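Local coordinates for protein 2-pyrone-4,6-dicarboxylic acid hydrolase, putative (Pseudomonas putida, PDB 2FFI) that probably hydrolyses the lactone ring of 2-pyrone-4,6-dicarboxylate, as a putative TIM-barrel lactonase of the amidohydrolase family, at residues L185-S199 and A221-G234. Sequence-based numbering, arbitrary orientation.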
loop_
_atom_site.group_PDB
_atom_site.type_symbol
_atom_site.label_atom_id
_atom_site.label_comp_id
_atom_site.label_asym_id
_atom_site.label_seq_id
_atom_site.Cartn_x
_atom_site.Cartn_y
_atom_site.Cartn_z
ATOM N N LEU A 185 -12.525 10.766 7.857
ATOM C CA LEU A 185 -12.354 9.560 7.063
ATOM C C LEU A 185 -13.588 8.639 7.161
ATOM O O LEU A 185 -14.034 8.090 6.150
ATOM C CB LEU A 185 -11.082 8.836 7.521
ATOM C CG LEU A 185 -10.453 7.728 6.679
ATOM C CD1 LEU A 185 -11.277 6.462 6.805
ATOM C CD2 LEU A 185 -10.348 8.169 5.231
ATOM N N LEU A 186 -14.149 8.493 8.362
ATOM C CA LEU A 186 -15.321 7.639 8.569
ATOM C C LEU A 186 -16.589 8.317 8.103
ATOM O O LEU A 186 -17.681 7.781 8.268
ATOM C CB LEU A 186 -15.492 7.298 10.047
ATOM C CG LEU A 186 -14.288 6.745 10.782
ATOM C CD1 LEU A 186 -14.661 6.529 12.224
ATOM C CD2 LEU A 186 -13.836 5.463 10.127
ATOM N N THR A 187 -16.441 9.501 7.528
ATOM C CA THR A 187 -17.586 10.265 7.065
ATOM C C THR A 187 -17.295 10.814 5.683
ATOM O O THR A 187 -18.120 11.508 5.096
ATOM C CB THR A 187 -17.876 11.456 8.015
ATOM O OG1 THR A 187 -17.795 11.015 9.375
ATOM C CG2 THR A 187 -19.270 12.014 7.773
ATOM N N LEU A 188 -16.118 10.494 5.158
ATOM C CA LEU A 188 -15.714 10.988 3.843
ATOM C C LEU A 188 -16.737 10.691 2.753
ATOM O O LEU A 188 -17.564 9.791 2.885
ATOM C CB LEU A 188 -14.362 10.393 3.443
ATOM C CG LEU A 188 -13.691 10.978 2.198
ATOM C CD1 LEU A 188 -13.416 12.470 2.399
ATOM C CD2 LEU A 188 -12.390 10.229 1.939
ATOM N N SER A 189 -16.673 11.470 1.677
ATOM C CA SER A 189 -17.570 11.311 0.542
ATOM C C SER A 189 -16.840 10.579 -0.581
ATOM O O SER A 189 -16.435 11.187 -1.572
ATOM C CB SER A 189 -18.050 12.680 0.050
ATOM O OG SER A 189 -16.969 13.557 -0.209
ATOM N N GLY A 190 -16.664 9.272 -0.414
ATOM C CA GLY A 190 -15.982 8.475 -1.421
ATOM C C GLY A 190 -16.958 7.644 -2.231
ATOM O O GLY A 190 -17.574 6.719 -1.703
ATOM N N ARG A 191 -17.095 7.971 -3.511
ATOM C CA ARG A 191 -18.010 7.257 -4.393
ATOM C C ARG A 191 -17.468 5.877 -4.743
ATOM O O ARG A 191 -17.303 5.546 -5.921
ATOM C CB ARG A 191 -18.235 8.039 -5.688
ATOM C CG ARG A 191 -18.524 9.522 -5.522
ATOM C CD ARG A 191 -19.090 10.088 -6.826
ATOM N NE ARG A 191 -18.644 11.452 -7.104
ATOM C CZ ARG A 191 -17.393 11.783 -7.418
ATOM N NH1 ARG A 191 -16.452 10.848 -7.496
ATOM N NH2 ARG A 191 -17.086 13.052 -7.656
ATOM N N GLY A 192 -17.183 5.090 -3.709
ATOM C CA GLY A 192 -16.669 3.744 -3.889
ATOM C C GLY A 192 -15.333 3.694 -4.593
ATOM O O GLY A 192 -14.837 2.615 -4.924
ATOM N N LYS A 193 -14.748 4.864 -4.826
ATOM C CA LYS A 193 -13.468 4.947 -5.504
ATOM C C LYS A 193 -12.340 5.079 -4.476
ATOM O O LYS A 193 -11.183 5.293 -4.827
ATOM C CB LYS A 193 -13.472 6.136 -6.474
ATOM C CG LYS A 193 -14.491 6.034 -7.631
ATOM C CD LYS A 193 -13.890 5.471 -8.943
ATOM C CE LYS A 193 -12.792 6.375 -9.510
ATOM N NZ LYS A 193 -12.259 5.926 -10.828
ATOM N N VAL A 194 -12.673 4.927 -3.200
ATOM C CA VAL A 194 -11.658 5.021 -2.157
ATOM C C VAL A 194 -11.392 3.708 -1.414
ATOM O O VAL A 194 -12.293 3.086 -0.836
ATOM C CB VAL A 194 -11.998 6.145 -1.147
ATOM C CG1 VAL A 194 -13.456 6.075 -0.761
ATOM C CG2 VAL A 194 -11.093 6.040 0.081
ATOM N N TRP A 195 -10.127 3.296 -1.461
ATOM C CA TRP A 195 -9.668 2.072 -0.823
ATOM C C TRP A 195 -8.798 2.427 0.355
ATOM O O TRP A 195 -8.098 3.444 0.363
ATOM C CB TRP A 195 -8.835 1.236 -1.794
ATOM C CG TRP A 195 -9.639 0.395 -2.700
ATOM C CD1 TRP A 195 -9.952 -0.922 -2.538
ATOM C CD2 TRP A 195 -10.277 0.815 -3.900
ATOM N NE1 TRP A 195 -10.758 -1.354 -3.567
ATOM C CE2 TRP A 195 -10.976 -0.305 -4.415
ATOM C CE3 TRP A 195 -10.340 2.031 -4.587
ATOM C CZ2 TRP A 195 -11.714 -0.243 -5.588
ATOM C CZ3 TRP A 195 -11.080 2.094 -5.753
ATOM C CH2 TRP A 195 -11.761 0.964 -6.243
ATOM N N VAL A 196 -8.837 1.568 1.357
ATOM C CA VAL A 196 -8.041 1.774 2.534
ATOM C C VAL A 196 -7.346 0.466 2.888
ATOM O O VAL A 196 -7.976 -0.595 2.956
ATOM C CB VAL A 196 -8.916 2.245 3.698
ATOM C CG1 VAL A 196 -10.107 1.327 3.831
ATOM C CG2 VAL A 196 -8.096 2.272 4.983
ATOM N N LYS A 197 -6.036 0.551 3.091
ATOM C CA LYS A 197 -5.236 -0.613 3.436
ATOM C C LYS A 197 -5.077 -0.782 4.937
ATOM O O LYS A 197 -4.728 0.158 5.656
ATOM C CB LYS A 197 -3.845 -0.535 2.792
ATOM C CG LYS A 197 -3.767 -1.172 1.427
ATOM C CD LYS A 197 -2.336 -1.478 0.989
ATOM C CE LYS A 197 -1.759 -0.382 0.106
ATOM N NZ LYS A 197 -0.699 -0.879 -0.821
ATOM N N VAL A 198 -5.363 -1.992 5.403
ATOM C CA VAL A 198 -5.224 -2.335 6.808
ATOM C C VAL A 198 -3.895 -3.101 6.904
ATOM O O VAL A 198 -3.813 -4.297 6.639
ATOM C CB VAL A 198 -6.434 -3.186 7.289
ATOM C CG1 VAL A 198 -7.018 -3.977 6.140
ATOM C CG2 VAL A 198 -6.006 -4.119 8.418
ATOM N N SER A 199 -2.846 -2.371 7.253
ATOM C CA SER A 199 -1.505 -2.927 7.343
ATOM C C SER A 199 -0.585 -2.123 8.256
ATOM O O SER A 199 -0.833 -0.954 8.561
ATOM C CB SER A 199 -0.873 -3.011 5.940
ATOM O OG SER A 199 -0.799 -1.739 5.302
ATOM N N ALA A 221 -15.005 0.192 12.137
ATOM C CA ALA A 221 -15.566 1.480 11.709
ATOM C C ALA A 221 -15.318 1.720 10.221
ATOM O O ALA A 221 -16.191 2.186 9.489
ATOM C CB ALA A 221 -14.966 2.626 12.537
ATOM N N LEU A 222 -14.104 1.402 9.792
ATOM C CA LEU A 222 -13.715 1.554 8.405
ATOM C C LEU A 222 -14.640 0.742 7.500
ATOM O O LEU A 222 -15.284 1.298 6.621
ATOM C CB LEU A 222 -12.259 1.115 8.233
ATOM C CG LEU A 222 -11.243 2.157 7.758
ATOM C CD1 LEU A 222 -11.435 3.473 8.481
ATOM C CD2 LEU A 222 -9.847 1.611 7.981
ATOM N N GLU A 223 -14.721 -0.565 7.720
ATOM C CA GLU A 223 -15.575 -1.409 6.886
ATOM C C GLU A 223 -17.028 -0.993 6.923
ATOM O O GLU A 223 -17.769 -1.225 5.975
ATOM C CB GLU A 223 -15.494 -2.877 7.309
ATOM C CG GLU A 223 -16.391 -3.778 6.461
ATOM C CD GLU A 223 -16.784 -5.062 7.169
ATOM O OE1 GLU A 223 -17.637 -5.809 6.631
ATOM O OE2 GLU A 223 -16.241 -5.327 8.265
ATOM N N ALA A 224 -17.442 -0.392 8.028
ATOM C CA ALA A 224 -18.832 0.034 8.174
ATOM C C ALA A 224 -19.164 1.204 7.243
ATOM O O ALA A 224 -20.321 1.393 6.875
ATOM C CB ALA A 224 -19.110 0.428 9.625
ATOM N N HIS A 225 -18.144 1.972 6.862
ATOM C CA HIS A 225 -18.321 3.127 5.994
ATOM C C HIS A 225 -17.859 2.881 4.564
ATOM O O HIS A 225 -18.398 3.450 3.620
ATOM C CB HIS A 225 -17.572 4.335 6.559
ATOM C CG HIS A 225 -17.815 5.596 5.790
ATOM N ND1 HIS A 225 -16.860 6.580 5.646
ATOM C CD2 HIS A 225 -18.900 6.028 5.098
ATOM C CE1 HIS A 225 -17.341 7.556 4.898
ATOM N NE2 HIS A 225 -18.579 7.245 4.551
ATOM N N TYR A 226 -16.848 2.042 4.398
ATOM C CA TYR A 226 -16.346 1.755 3.062
ATOM C C TYR A 226 -16.776 0.393 2.546
ATOM O O TYR A 226 -17.081 0.245 1.359
ATOM C CB TYR A 226 -14.823 1.865 3.042
ATOM C CG TYR A 226 -14.351 3.286 3.129
ATOM C CD1 TYR A 226 -14.669 4.197 2.133
ATOM C CD2 TYR A 226 -13.592 3.720 4.206
ATOM C CE1 TYR A 226 -14.238 5.513 2.200
ATOM C CE2 TYR A 226 -13.152 5.035 4.291
ATOM C CZ TYR A 226 -13.476 5.928 3.281
ATOM O OH TYR A 226 -13.004 7.216 3.329
ATOM N N GLY A 227 -16.793 -0.595 3.441
ATOM C CA GLY A 227 -17.186 -1.941 3.068
ATOM C C GLY A 227 -15.995 -2.862 2.893
ATOM O O GLY A 227 -14.884 -2.400 2.640
ATOM N N ALA A 228 -16.231 -4.165 3.025
ATOM C CA ALA A 228 -15.184 -5.177 2.884
ATOM C C ALA A 228 -14.519 -5.152 1.508
ATOM O O ALA A 228 -13.327 -5.449 1.378
ATOM C CB ALA A 228 -15.771 -6.556 3.144
ATOM N N GLU A 229 -15.297 -4.805 0.481
ATOM C CA GLU A 229 -14.782 -4.742 -0.889
ATOM C C GLU A 229 -13.854 -3.543 -1.093
ATOM O O GLU A 229 -13.442 -3.247 -2.213
ATOM C CB GLU A 229 -15.944 -4.681 -1.897
ATOM C CG GLU A 229 -15.505 -4.944 -3.349
ATOM C CD GLU A 229 -16.651 -4.969 -4.366
ATOM O OE1 GLU A 229 -17.633 -5.722 -4.148
ATOM O OE2 GLU A 229 -16.554 -4.250 -5.395
ATOM N N ARG A 230 -13.523 -2.861 -0.002
ATOM C CA ARG A 230 -12.658 -1.699 -0.081
ATOM C C ARG A 230 -11.518 -1.738 0.911
ATOM O O ARG A 230 -10.718 -0.811 0.969
ATOM C CB ARG A 230 -13.471 -0.424 0.116
ATOM C CG ARG A 230 -14.341 -0.093 -1.071
ATOM C CD ARG A 230 -13.517 0.449 -2.203
ATOM N NE ARG A 230 -14.342 0.657 -3.386
ATOM C CZ ARG A 230 -14.839 -0.326 -4.123
ATOM N NH1 ARG A 230 -15.581 -0.050 -5.180
ATOM N NH2 ARG A 230 -14.585 -1.587 -3.808
ATOM N N LEU A 231 -11.440 -2.813 1.686
ATOM C CA LEU A 231 -10.368 -2.974 2.655
ATOM C C LEU A 231 -9.513 -4.192 2.305
ATOM O O LEU A 231 -10.039 -5.269 2.032
ATOM C CB LEU A 231 -10.949 -3.126 4.055
ATOM C CG LEU A 231 -11.473 -1.837 4.702
ATOM C CD1 LEU A 231 -12.650 -1.338 3.929
ATOM C CD2 LEU A 231 -11.889 -2.084 6.155
HETATM N N MSE A 232 -8.194 -4.020 2.302
HETATM C CA MSE A 232 -7.296 -5.126 1.989
HETATM C C MSE A 232 -6.118 -5.159 2.950
HETATM O O MSE A 232 -5.647 -4.116 3.406
HETATM C CB MSE A 232 -6.772 -5.012 0.562
HETATM C CG MSE A 232 -5.759 -3.918 0.371
HETATM SE SE MSE A 232 -5.774 -3.287 -1.449
HETATM C CE MSE A 232 -6.685 -1.636 -1.124
ATOM N N TRP A 233 -5.636 -6.360 3.245
ATOM C CA TRP A 233 -4.514 -6.520 4.163
ATOM C C TRP A 233 -3.143 -6.460 3.513
ATOM O O TRP A 233 -2.930 -7.003 2.432
ATOM C CB TRP A 233 -4.620 -7.853 4.908
ATOM C CG TRP A 233 -3.446 -8.136 5.808
ATOM C CD1 TRP A 233 -3.306 -7.772 7.119
ATOM C CD2 TRP A 233 -2.250 -8.869 5.461
ATOM N NE1 TRP A 233 -2.098 -8.239 7.606
ATOM C CE2 TRP A 233 -1.439 -8.916 6.614
ATOM C CE3 TRP A 233 -1.790 -9.489 4.285
ATOM C CZ2 TRP A 233 -0.201 -9.561 6.634
ATOM C CZ3 TRP A 233 -0.544 -10.132 4.303
ATOM C CH2 TRP A 233 0.231 -10.164 5.474
ATOM N N GLY A 234 -2.208 -5.815 4.200
ATOM C CA GLY A 234 -0.844 -5.733 3.706
ATOM C C GLY A 234 0.147 -6.218 4.753
ATOM O O GLY A 234 -0.122 -6.123 5.939
#
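Arg230 lays its guanidinium flat on the indole of Trp195, the two planes only 16° apart and their centres 4.1 Å from each other. The pair sits in a beta-alpha-beta unit of the TIM barrel, in which strands 194-199 and 231-234 run parallel as neighbours, joined through helix 208-225. CD of Arg230 sits over the five-membered part of the same indole face, a CH-pi contact, while NE and NH1 turn edge-on to Gly192 and both donate to its O, NH1 in the carbonyl plane at 2.8 Å. At another edge NH2 reaches the backbone O of its neighbour Glu229. The bend at chi2 (-75°) brings the side chain back over the indole. With an alanine in place of Arg230, this Trp195 face would probably lose its cover and Gly192 O both of these donors.

The second flat group, the His225 imidazole, has Leu186 O over one face and Leu185 O at its edge; ND1 donates to the latter, 3.2 Å away and almost in the ring plane, though the N-H is bent to 136°. Tyr226 meets CD1 of Leu185 at its ring edge, CE2 being the atom touched.

Within the unit, the other side of strand 194-199 bonds to strand 163-165. Between helix and sheet, Leu222 packs with CD1 against Leu185 CD1 and Leu186 CD2 and with CD2 against CG2 of Val196. On the opposite sheet face, CG of Lys197 touches CG of Met232, a selenomethionine, and NZ goes on to a salt bridge with Glu141. The ladder itself begins with Val196 N donating to Arg230 O; a weak bond from Met232 N to Val196 O comes next, then Val198 N donates to Met232 O at 2.9 Å, and Gly234 N to Val198 O at 3.3 Å.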